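Local coordinates for protein CD180 antigen (Mus musculus, PDB 3T6Q) that may cooperate with MD-1 and TLR4 in the innate response of B cells to bacterial lipopolysaccharide, leading to NF-kappa-B activation, at residues L389-T393 against E394-E398; L437-S441 against E442-D446; N470-Q473 against T474-R477; S489-Q493 against H494-S498. One frame throughout, in Å; residues are numbered along the deposited sequence.

Interaction 1. Residues L389-T393 against E394-E398; sequences LSLKT and EAFKE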
loop_
_atom_site.group_PDB
_atom_site.type_symbol
_atom_site.label_atom_id
_atom_site.label_comp_id
_atom_site.label_asym_id
_atom_site.label_seq_id
_atom_site.Cartn_x
_atom_site.Cartn_y
_atom_site.Cartn_z
ATOM N N LEU A 389 -51.658 6.765 10.003
ATOM C CA LEU A 389 -52.129 8.078 10.347
ATOM C C LEU A 389 -53.615 8.163 9.970
ATOM O O LEU A 389 -54.007 7.815 8.828
ATOM C CB LEU A 389 -51.344 9.150 9.542
ATOM C CG LEU A 389 -49.810 9.052 9.635
ATOM C CD1 LEU A 389 -49.167 10.169 8.797
ATOM C CD2 LEU A 389 -49.339 9.169 11.110
ATOM N N SER A 390 -54.424 8.633 10.905
ATOM C CA SER A 390 -55.851 8.876 10.634
ATOM C C SER A 390 -55.976 10.344 10.293
ATOM O O SER A 390 -55.510 11.196 11.060
ATOM C CB SER A 390 -56.662 8.556 11.883
ATOM O OG SER A 390 -56.489 7.192 12.236
ATOM N N LEU A 391 -56.578 10.636 9.151
ATOM C CA LEU A 391 -56.743 12.027 8.704
ATOM C C LEU A 391 -58.236 12.367 8.611
ATOM O O LEU A 391 -58.995 11.673 7.921
ATOM C CB LEU A 391 -56.067 12.273 7.343
ATOM C CG LEU A 391 -54.669 11.715 7.088
ATOM C CD1 LEU A 391 -54.253 12.019 5.656
ATOM C CD2 LEU A 391 -53.667 12.319 8.057
ATOM N N LYS A 392 -58.643 13.424 9.307
ATOM C CA LYS A 392 -59.993 13.975 9.132
ATOM C C LYS A 392 -59.996 15.067 8.026
ATOM O O LYS A 392 -58.954 15.395 7.474
ATOM C CB LYS A 392 -60.530 14.510 10.453
ATOM C CG LYS A 392 -60.700 13.446 11.549
ATOM C CD LYS A 392 -60.794 14.087 12.933
ATOM C CE LYS A 392 -60.522 13.089 14.069
ATOM N NZ LYS A 392 -61.484 11.946 14.077
ATOM N N THR A 393 -61.170 15.622 7.704
ATOM C CA THR A 393 -61.235 16.674 6.696
ATOM C C THR A 393 -60.325 17.846 7.098
ATOM O O THR A 393 -60.223 18.182 8.268
ATOM C CB THR A 393 -62.703 17.123 6.485
ATOM O OG1 THR A 393 -63.363 16.133 5.684
ATOM C CG2 THR A 393 -62.761 18.478 5.739
ATOM N N GLU A 394 -59.640 18.432 6.123
ATOM C CA GLU A 394 -58.710 19.547 6.372
ATOM C C GLU A 394 -57.637 19.212 7.421
ATOM O O GLU A 394 -57.440 19.924 8.412
ATOM C CB GLU A 394 -59.439 20.835 6.724
ATOM C CG GLU A 394 -58.654 22.032 6.226
ATOM C CD GLU A 394 -59.357 23.338 6.522
ATOM O OE1 GLU A 394 -58.964 24.367 5.929
ATOM O OE2 GLU A 394 -60.282 23.322 7.361
ATOM N N ALA A 395 -56.961 18.102 7.152
ATOM C CA ALA A 395 -55.930 17.565 8.005
ATOM C C ALA A 395 -54.650 18.420 8.015
ATOM O O ALA A 395 -53.800 18.214 8.860
ATOM C CB ALA A 395 -55.638 16.123 7.570
ATOM N N PHE A 396 -54.530 19.388 7.089
ATOM C CA PHE A 396 -53.323 20.165 6.916
ATOM C C PHE A 396 -53.654 21.671 6.959
ATOM O O PHE A 396 -52.986 22.480 6.333
ATOM C CB PHE A 396 -52.583 19.721 5.633
ATOM C CG PHE A 396 -52.149 18.259 5.669
ATOM C CD1 PHE A 396 -50.950 17.890 6.289
ATOM C CD2 PHE A 396 -52.962 17.254 5.134
ATOM C CE1 PHE A 396 -50.561 16.540 6.350
ATOM C CE2 PHE A 396 -52.594 15.924 5.197
ATOM C CZ PHE A 396 -51.385 15.550 5.804
ATOM N N LYS A 397 -54.660 22.023 7.759
ATOM C CA LYS A 397 -55.096 23.418 7.901
ATOM C C LYS A 397 -53.954 24.271 8.441
ATOM O O LYS A 397 -53.812 25.416 8.041
ATOM C CB LYS A 397 -56.303 23.505 8.837
ATOM C CG LYS A 397 -56.893 24.913 8.865
ATOM C CD LYS A 397 -57.949 25.078 9.944
ATOM C CE LYS A 397 -57.281 25.517 11.236
ATOM N NZ LYS A 397 -58.235 26.197 12.148
ATOM N N GLU A 398 -53.128 23.703 9.325
ATOM C CA GLU A 398 -51.942 24.408 9.847
ATOM C C GLU A 398 -50.827 24.721 8.836
ATOM O O GLU A 398 -49.988 25.590 9.114
ATOM C CB GLU A 398 -51.354 23.681 11.072
ATOM C CG GLU A 398 -52.269 23.691 12.297
ATOM C CD GLU A 398 -52.553 25.101 12.854
ATOM O OE1 GLU A 398 -53.735 25.433 13.047
ATOM O OE2 GLU A 398 -51.605 25.882 13.110
#
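Leu391 meets Ala395 and Phe396 at the turn that follows the short strand, and its side chain can be followed outward from the backbone. CB, directed toward 394-398, rests against the methyl of Ala395, with Leu391 CB 3.9 Å from Ala395 CB. Because CG stands anti to the carbonyl carbon (chi1 -44°), the branch swings off Ala395 and toward the side where the Phe396 ring lies. There CD1 of Leu391 approaches Phe396 CE2 at 4.3 Å, coming obliquely to the ring. Ala395 CB also packs against the backbone, 3.4 Å from Lys392 O.

This turn lies in LRR 13, on the side of the coil away from the main parallel strands, and fits the general plan of leucine-rich repeats, in which apolar residues fill the interior of the solenoid. Leu391 continues onto Cys367 and Leu412, and Phe396 onto Cys368, so both neighbouring coils share this apolar cluster.

The turn itself is closed by no hydrogen bond across 393/394. Glu394 takes up positive backbone angles (phi 55°, psi 53°), and its extended side chain runs away from 389-393 to Asn423, which bonds OE1. Thr393 places CG2 3.1 Å from Glu394 N, while its OG1 accepts from the backbone N of Ser419.

Interaction 2. Residues L437-S441 against E442-D446; sequences LDISS and EQLFD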
loop_
_atom_site.group_PDB
_atom_site.type_symbol
_atom_site.label_atom_id
_atom_site.label_comp_id
_atom_site.label_asym_id
_atom_site.label_seq_id
_atom_site.Cartn_x
_atom_site.Cartn_y
_atom_site.Cartn_z
ATOM N N LEU A 437 -55.406 3.684 0.249
ATOM C CA LEU A 437 -56.642 4.471 0.263
ATOM C C LEU A 437 -57.609 3.873 -0.743
ATOM O O LEU A 437 -57.193 3.201 -1.678
ATOM C CB LEU A 437 -56.377 5.923 -0.148
ATOM C CG LEU A 437 -55.634 6.757 0.887
ATOM C CD1 LEU A 437 -55.077 7.950 0.142
ATOM C CD2 LEU A 437 -56.557 7.190 2.012
ATOM N N ASP A 438 -58.894 4.153 -0.551
ATOM C CA ASP A 438 -59.914 3.744 -1.515
ATOM C C ASP A 438 -60.078 4.922 -2.481
ATOM O O ASP A 438 -60.614 5.982 -2.140
ATOM C CB ASP A 438 -61.219 3.436 -0.801
ATOM C CG ASP A 438 -62.385 3.178 -1.763
ATOM O OD1 ASP A 438 -63.511 3.055 -1.261
ATOM O OD2 ASP A 438 -62.202 3.095 -2.995
ATOM N N ILE A 439 -59.608 4.721 -3.690
ATOM C CA ILE A 439 -59.501 5.833 -4.629
ATOM C C ILE A 439 -60.825 6.057 -5.348
ATOM O O ILE A 439 -60.907 6.880 -6.280
ATOM C CB ILE A 439 -58.371 5.584 -5.647
ATOM C CG1 ILE A 439 -57.060 5.252 -4.927
ATOM C CG2 ILE A 439 -58.140 6.807 -6.530
ATOM C CD1 ILE A 439 -56.659 6.328 -3.924
ATOM N N SER A 440 -61.877 5.350 -4.940
ATOM C CA SER A 440 -63.172 5.587 -5.601
ATOM C C SER A 440 -63.976 6.720 -4.919
ATOM O O SER A 440 -64.935 7.240 -5.522
ATOM C CB SER A 440 -64.002 4.298 -5.650
ATOM O OG SER A 440 -64.466 3.991 -4.346
ATOM N N SER A 441 -63.600 7.093 -3.674
ATOM C CA SER A 441 -64.319 8.132 -2.914
ATOM C C SER A 441 -64.256 9.498 -3.630
ATOM O O SER A 441 -63.172 10.006 -3.886
ATOM C CB SER A 441 -63.727 8.284 -1.528
ATOM O OG SER A 441 -64.363 9.394 -0.888
ATOM N N GLU A 442 -65.417 10.083 -3.949
ATOM C CA GLU A 442 -65.476 11.281 -4.813
ATOM C C GLU A 442 -64.866 12.507 -4.142
ATOM O O GLU A 442 -64.351 13.391 -4.825
ATOM C CB GLU A 442 -66.926 11.636 -5.192
ATOM C CG GLU A 442 -67.679 10.562 -5.934
ATOM C CD GLU A 442 -69.100 11.002 -6.216
ATOM O OE1 GLU A 442 -69.269 11.974 -6.986
ATOM O OE2 GLU A 442 -70.036 10.394 -5.651
ATOM N N GLN A 443 -64.928 12.540 -2.810
ATOM C CA GLN A 443 -64.472 13.699 -2.002
ATOM C C GLN A 443 -62.996 13.597 -1.565
ATOM O O GLN A 443 -62.419 14.557 -1.040
ATOM C CB GLN A 443 -65.350 13.825 -0.734
ATOM C CG GLN A 443 -66.859 13.970 -0.996
ATOM C CD GLN A 443 -67.642 12.639 -1.041
ATOM O OE1 GLN A 443 -68.871 12.654 -1.031
ATOM N NE2 GLN A 443 -66.946 11.500 -1.109
ATOM N N LEU A 444 -62.382 12.452 -1.799
ATOM C CA LEU A 444 -61.030 12.210 -1.216
ATOM C C LEU A 444 -60.022 13.302 -1.547
ATOM O O LEU A 444 -59.259 13.745 -0.660
ATOM C CB LEU A 444 -60.504 10.809 -1.577
ATOM C CG LEU A 444 -59.061 10.462 -1.152
ATOM C CD1 LEU A 444 -59.054 10.422 0.361
ATOM C CD2 LEU A 444 -58.666 9.114 -1.748
ATOM N N PHE A 445 -60.057 13.771 -2.803
ATOM C CA PHE A 445 -59.092 14.750 -3.300
ATOM C C PHE A 445 -59.613 16.152 -3.500
ATOM O O PHE A 445 -58.971 16.951 -4.198
ATOM C CB PHE A 445 -58.377 14.260 -4.573
ATOM C CG PHE A 445 -57.527 13.015 -4.325
ATOM C CD1 PHE A 445 -56.542 13.019 -3.324
ATOM C CD2 PHE A 445 -57.742 11.859 -5.042
ATOM C CE1 PHE A 445 -55.783 11.873 -3.087
ATOM C CE2 PHE A 445 -56.966 10.725 -4.838
ATOM C CZ PHE A 445 -56.006 10.715 -3.842
ATOM N N ASP A 446 -60.731 16.462 -2.876
ATOM C CA ASP A 446 -61.232 17.835 -2.904
ATOM C C ASP A 446 -60.220 18.799 -2.304
ATOM O O ASP A 446 -59.575 18.496 -1.289
ATOM C CB ASP A 446 -62.532 17.970 -2.104
ATOM C CG ASP A 446 -63.753 17.367 -2.808
ATOM O OD1 ASP A 446 -63.733 17.167 -4.029
ATOM O OD2 ASP A 446 -64.752 17.096 -2.113
#
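Three type I turns follow closely on one another, Asp438 to Ser441, Ser441 to Leu444 and Gln443 to Asp446, and the middle one is closed by a weak bond from Leu444 N to Ser441 O (3.3 Å). This winding brings Leu444 back over the residues that open the segment. With CG anti to its backbone N (chi1 175°), Leu444 directs CD2 among three partners: it lies 3.7 Å from Asp438 O, 4.1 Å from Ile439 CD1 and 4.2 Å from Leu437 CD1. Ile439 serves a second apolar neighbour through its other branch, CG2 standing at the edge of the Phe445 ring, 4.4 Å from CE2. Leu444 CG itself lies over the centre of one face of that ring.

On the polar side, Asp438 forms an Asx turn. Its OD2 accepts both N and OG of Ser440 from the same face of the carboxylate, a double grip that should limit rotation of the group. Gln443, bent at chi2, adds only a weak NE2 bond to Ser441 OG.

The whole lies in LRR 15, in the loop that returns from strand 429-431 to strand 453-455, with Ile439 packed on Phe461 and Gln443 O bonded to Ser419 on the preceding coil.

Interaction 3. Residues N470-Q473 against T474-R477; sequences NSLQ and TLGR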
loop_
_atom_site.group_PDB
_atom_site.type_symbol
_atom_site.label_atom_id
_atom_site.label_comp_id
_atom_site.label_asym_id
_atom_site.label_seq_id
_atom_site.Cartn_x
_atom_site.Cartn_y
_atom_site.Cartn_z
ATOM N N ASN A 470 -64.996 8.717 -9.521
ATOM C CA ASN A 470 -63.850 8.276 -8.735
ATOM C C ASN A 470 -63.216 9.517 -8.060
ATOM O O ASN A 470 -63.614 10.658 -8.354
ATOM C CB ASN A 470 -62.888 7.514 -9.658
ATOM C CG ASN A 470 -62.372 8.374 -10.808
ATOM O OD1 ASN A 470 -61.652 9.365 -10.583
ATOM N ND2 ASN A 470 -62.735 8.013 -12.050
ATOM N N SER A 471 -62.261 9.317 -7.154
ATOM C CA SER A 471 -61.619 10.483 -6.490
ATOM C C SER A 471 -60.843 11.431 -7.417
ATOM O O SER A 471 -60.625 12.587 -7.059
ATOM C CB SER A 471 -60.657 10.008 -5.413
ATOM O OG SER A 471 -59.563 9.365 -6.046
ATOM N N LEU A 472 -60.417 10.940 -8.592
ATOM C CA LEU A 472 -59.499 11.689 -9.466
ATOM C C LEU A 472 -60.144 12.801 -10.254
ATOM O O LEU A 472 -59.463 13.723 -10.694
ATOM C CB LEU A 472 -58.754 10.752 -10.442
ATOM C CG LEU A 472 -58.056 9.530 -9.843
ATOM C CD1 LEU A 472 -57.636 8.607 -10.986
ATOM C CD2 LEU A 472 -56.830 9.933 -9.007
ATOM N N GLN A 473 -61.455 12.727 -10.454
ATOM C CA GLN A 473 -62.130 13.646 -11.376
ATOM C C GLN A 473 -62.124 15.129 -10.894
ATOM O O GLN A 473 -62.440 16.025 -11.673
ATOM C CB GLN A 473 -63.551 13.143 -11.715
ATOM C CG GLN A 473 -63.640 11.751 -12.377
ATOM C CD GLN A 473 -63.625 11.777 -13.911
ATOM O OE1 GLN A 473 -62.726 12.343 -14.514
ATOM N NE2 GLN A 473 -64.613 11.120 -14.544
ATOM N N THR A 474 -61.732 15.381 -9.639
ATOM C CA THR A 474 -61.538 16.762 -9.146
ATOM C C THR A 474 -60.160 17.376 -9.436
ATOM O O THR A 474 -59.928 18.534 -9.087
ATOM C CB THR A 474 -61.797 16.892 -7.610
ATOM O OG1 THR A 474 -60.864 16.071 -6.861
ATOM C CG2 THR A 474 -63.243 16.535 -7.250
ATOM N N LEU A 475 -59.249 16.615 -10.049
ATOM C CA LEU A 475 -57.852 17.070 -10.192
ATOM C C LEU A 475 -57.599 17.686 -11.589
ATOM O O LEU A 475 -56.844 17.160 -12.403
ATOM C CB LEU A 475 -56.867 15.901 -9.862
ATOM C CG LEU A 475 -57.082 15.350 -8.434
ATOM C CD1 LEU A 475 -56.263 14.082 -8.236
ATOM C CD2 LEU A 475 -56.731 16.385 -7.362
ATOM N N GLY A 476 -58.249 18.811 -11.869
ATOM C CA GLY A 476 -58.181 19.434 -13.205
ATOM C C GLY A 476 -56.794 19.811 -13.699
ATOM O O GLY A 476 -56.587 19.846 -14.913
ATOM N N ARG A 477 -55.829 20.104 -12.805
ATOM C CA ARG A 477 -54.466 20.434 -13.293
ATOM C C ARG A 477 -53.497 19.251 -13.362
ATOM O O ARG A 477 -52.285 19.401 -13.637
ATOM C CB ARG A 477 -53.861 21.595 -12.490
ATOM C CG ARG A 477 -54.807 22.790 -12.382
ATOM C CD ARG A 477 -54.135 24.138 -12.560
ATOM N NE ARG A 477 -54.578 24.692 -13.839
ATOM C CZ ARG A 477 -54.038 25.729 -14.468
ATOM N NH1 ARG A 477 -52.993 26.366 -13.955
ATOM N NH2 ARG A 477 -54.548 26.121 -15.629
HETATM O O HOH W 1 -61.757 13.805 -5.049
#
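Thr474, Leu475 and Leu472 carry most of this contact, in which a single helix-like turn is closed by one good backbone bond. Leu475 N donates to Leu472 O (3.0 Å, N-H...O angle 158°). The same oxygen is approached by the side chain of its partner, Leu475 CB lying 3.5 Å from Leu472 O. Farther out the two leucines touch through single methyls, Leu472 CD2 and Leu475 CD1 being 4.3 Å apart.

Thr474 works through water. Its chi1 of 62° sets OG1 between the backbone N and the carbonyl carbon, back over the turn, where OG1 donates to a water 3.0 Å away; Phe445 O of the preceding coil is a further, weak partner of this hydroxyl. That water in turn donates to Ser471 O at 2.6 Å, so one molecule bridges Ser471 and Thr474. An Asx turn starts the winding: Asn470 OD1 accepts Leu472 N at 2.8 Å, in the carbonyl plane.

The segment spans the junction of LRR 16 and LRR 17 in the leucine-rich solenoid, between the short strand 465-466 and strand 480-482. Leu472 and Leu475 both lie against Leu454 of strand 453-455, and Leu472 also reaches Phe496 in the loop that follows strand 490-491.

Interaction 4. Residues S489-Q493 against H494-S498; sequences SSIDQ and HAFTS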
loop_
_atom_site.group_PDB
_atom_site.type_symbol
_atom_site.label_atom_id
_atom_site.label_comp_id
_atom_site.label_asym_id
_atom_site.label_seq_id
_atom_site.Cartn_x
_atom_site.Cartn_y
_atom_site.Cartn_z
ATOM N N SER A 489 -58.253 -4.360 -12.954
ATOM C CA SER A 489 -58.794 -5.163 -14.064
ATOM C C SER A 489 -59.326 -4.318 -15.193
ATOM O O SER A 489 -59.255 -4.714 -16.359
ATOM C CB SER A 489 -59.948 -6.056 -13.569
ATOM O OG SER A 489 -59.402 -7.108 -12.785
ATOM N N SER A 490 -59.874 -3.153 -14.858
ATOM C CA SER A 490 -60.576 -2.340 -15.869
ATOM C C SER A 490 -60.638 -0.900 -15.449
ATOM O O SER A 490 -60.592 -0.589 -14.259
ATOM C CB SER A 490 -62.028 -2.854 -16.079
ATOM O OG SER A 490 -62.661 -3.099 -14.819
ATOM N N ILE A 491 -60.834 -0.042 -16.438
ATOM C CA ILE A 491 -60.964 1.394 -16.248
ATOM C C ILE A 491 -62.106 1.804 -17.156
ATOM O O ILE A 491 -62.062 1.571 -18.368
ATOM C CB ILE A 491 -59.642 2.144 -16.637
ATOM C CG1 ILE A 491 -58.440 1.576 -15.850
ATOM C CG2 ILE A 491 -59.788 3.668 -16.433
ATOM C CD1 ILE A 491 -57.138 2.292 -16.130
ATOM N N ASP A 492 -63.159 2.360 -16.572
ATOM C CA ASP A 492 -64.253 2.894 -17.350
ATOM C C ASP A 492 -63.752 3.893 -18.398
ATOM O O ASP A 492 -62.844 4.677 -18.115
ATOM C CB ASP A 492 -65.259 3.567 -16.396
ATOM C CG ASP A 492 -66.566 3.893 -17.089
ATOM O OD1 ASP A 492 -67.476 3.066 -17.009
ATOM O OD2 ASP A 492 -66.659 4.946 -17.748
ATOM N N GLN A 493 -64.344 3.897 -19.597
ATOM C CA GLN A 493 -63.929 4.818 -20.656
ATOM C C GLN A 493 -64.015 6.304 -20.306
ATOM O O GLN A 493 -63.356 7.133 -20.962
ATOM C CB GLN A 493 -64.752 4.596 -21.930
ATOM C CG GLN A 493 -66.253 4.769 -21.751
ATOM C CD GLN A 493 -66.978 4.757 -23.083
ATOM O OE1 GLN A 493 -66.501 5.314 -24.082
ATOM N NE2 GLN A 493 -68.144 4.133 -23.104
ATOM N N HIS A 494 -64.856 6.635 -19.324
ATOM C CA HIS A 494 -65.054 8.016 -18.897
ATOM C C HIS A 494 -64.395 8.306 -17.581
ATOM O O HIS A 494 -64.620 9.371 -17.023
ATOM C CB HIS A 494 -66.560 8.389 -18.852
ATOM C CG HIS A 494 -67.214 8.384 -20.209
ATOM N ND1 HIS A 494 -66.801 9.190 -21.220
ATOM C CD2 HIS A 494 -68.247 7.601 -20.725
ATOM C CE1 HIS A 494 -67.545 8.941 -22.316
ATOM N NE2 HIS A 494 -68.426 7.970 -22.010
ATOM N N ALA A 495 -63.554 7.388 -17.084
ATOM C CA ALA A 495 -62.909 7.549 -15.767
ATOM C C ALA A 495 -62.003 8.782 -15.595
ATOM O O ALA A 495 -61.827 9.279 -14.469
ATOM C CB ALA A 495 -62.121 6.298 -15.395
ATOM N N PHE A 496 -61.398 9.224 -16.684
ATOM C CA PHE A 496 -60.362 10.256 -16.639
ATOM C C PHE A 496 -60.781 11.468 -17.470
ATOM O O PHE A 496 -59.944 12.334 -17.742
ATOM C CB PHE A 496 -59.053 9.736 -17.234
ATOM C CG PHE A 496 -58.441 8.559 -16.505
ATOM C CD1 PHE A 496 -58.561 8.404 -15.118
ATOM C CD2 PHE A 496 -57.699 7.628 -17.225
ATOM C CE1 PHE A 496 -57.951 7.327 -14.465
ATOM C CE2 PHE A 496 -57.073 6.562 -16.579
ATOM C CZ PHE A 496 -57.204 6.418 -15.202
ATOM N N THR A 497 -62.054 11.509 -17.894
ATOM C CA THR A 497 -62.532 12.554 -18.823
ATOM C C THR A 497 -62.346 14.018 -18.327
ATOM O O THR A 497 -62.072 14.913 -19.128
ATOM C CB THR A 497 -64.001 12.322 -19.259
ATOM O OG1 THR A 497 -64.180 10.946 -19.628
ATOM C CG2 THR A 497 -64.341 13.181 -20.484
ATOM N N SER A 498 -62.497 14.243 -17.023
ATOM C CA SER A 498 -62.292 15.577 -16.451
ATOM C C SER A 498 -60.815 15.955 -16.418
ATOM O O SER A 498 -60.475 17.129 -16.310
ATOM C CB SER A 498 -62.900 15.675 -15.051
ATOM O OG SER A 498 -62.390 14.674 -14.199
HETATM O O HOH W 2 -61.563 8.644 -19.369
HETATM O O HOH W 3 -62.196 10.165 -22.217
#
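Ile491 presses one methyl into the corner made by Ala495 and Phe496, and this is the dense half of the contact. Its CG2, anti to the backbone N (chi1 -55° for CG1), lies 3.7 Å from Ala495 CB and 4.0 Å from Phe496 CZ, the isoleucine and phenylalanine side chains crossing at about a right angle. Ala495 CB in turn sits over the rim of one face of the Phe496 ring. The turn beneath is a type I turn closed by Ala495 N to Asp492 O (3.0 Å), and Asp492 adds a second bond: its OD2 takes His494 N at 2.9 Å on the anti side of the carboxylate, close to straight (163°). One water also bridges the backbone here, donating to Gln493 O and accepting from Phe496 N, each at 2.8 Å.

The outer half is looser and holds exposed residues. Gln493 and His494 run side by side in the same direction, amide and imidazole stacked with their planes 15° apart, and Gln493 CG makes a CH-pi contact 3.9 Å from the ring centroid.

Within LRR 17 this loop leads from strand 490-491 toward strand 504-506, and Ile491, Ala495 and Phe496 all pack on Ile466 of the parallel strand 465-466.

Overall arrangement
From the N terminus the four contacts come in series, none enclosing or crossing another, and each is a local turn on the return path of a leucine-rich repeat. Interaction 1 bends the chain after strand 389-391; interaction 2, centred about 14 Å away, does so in LRR 15, with no touch between them. Interactions 2 and 3 meet directly, Ser471 OG lying 2.8 Å from Ile439 O in a probable hydrogen bond. Interaction 3 is also joined to interaction 4, where Asn470 ND2 reaches Ala495 O at 2.9 Å. The last three contacts thus link successive coils, LRR 15 to LRR 17, whereas interaction 1, in LRR 13, is connected to interaction 2 through Ser419.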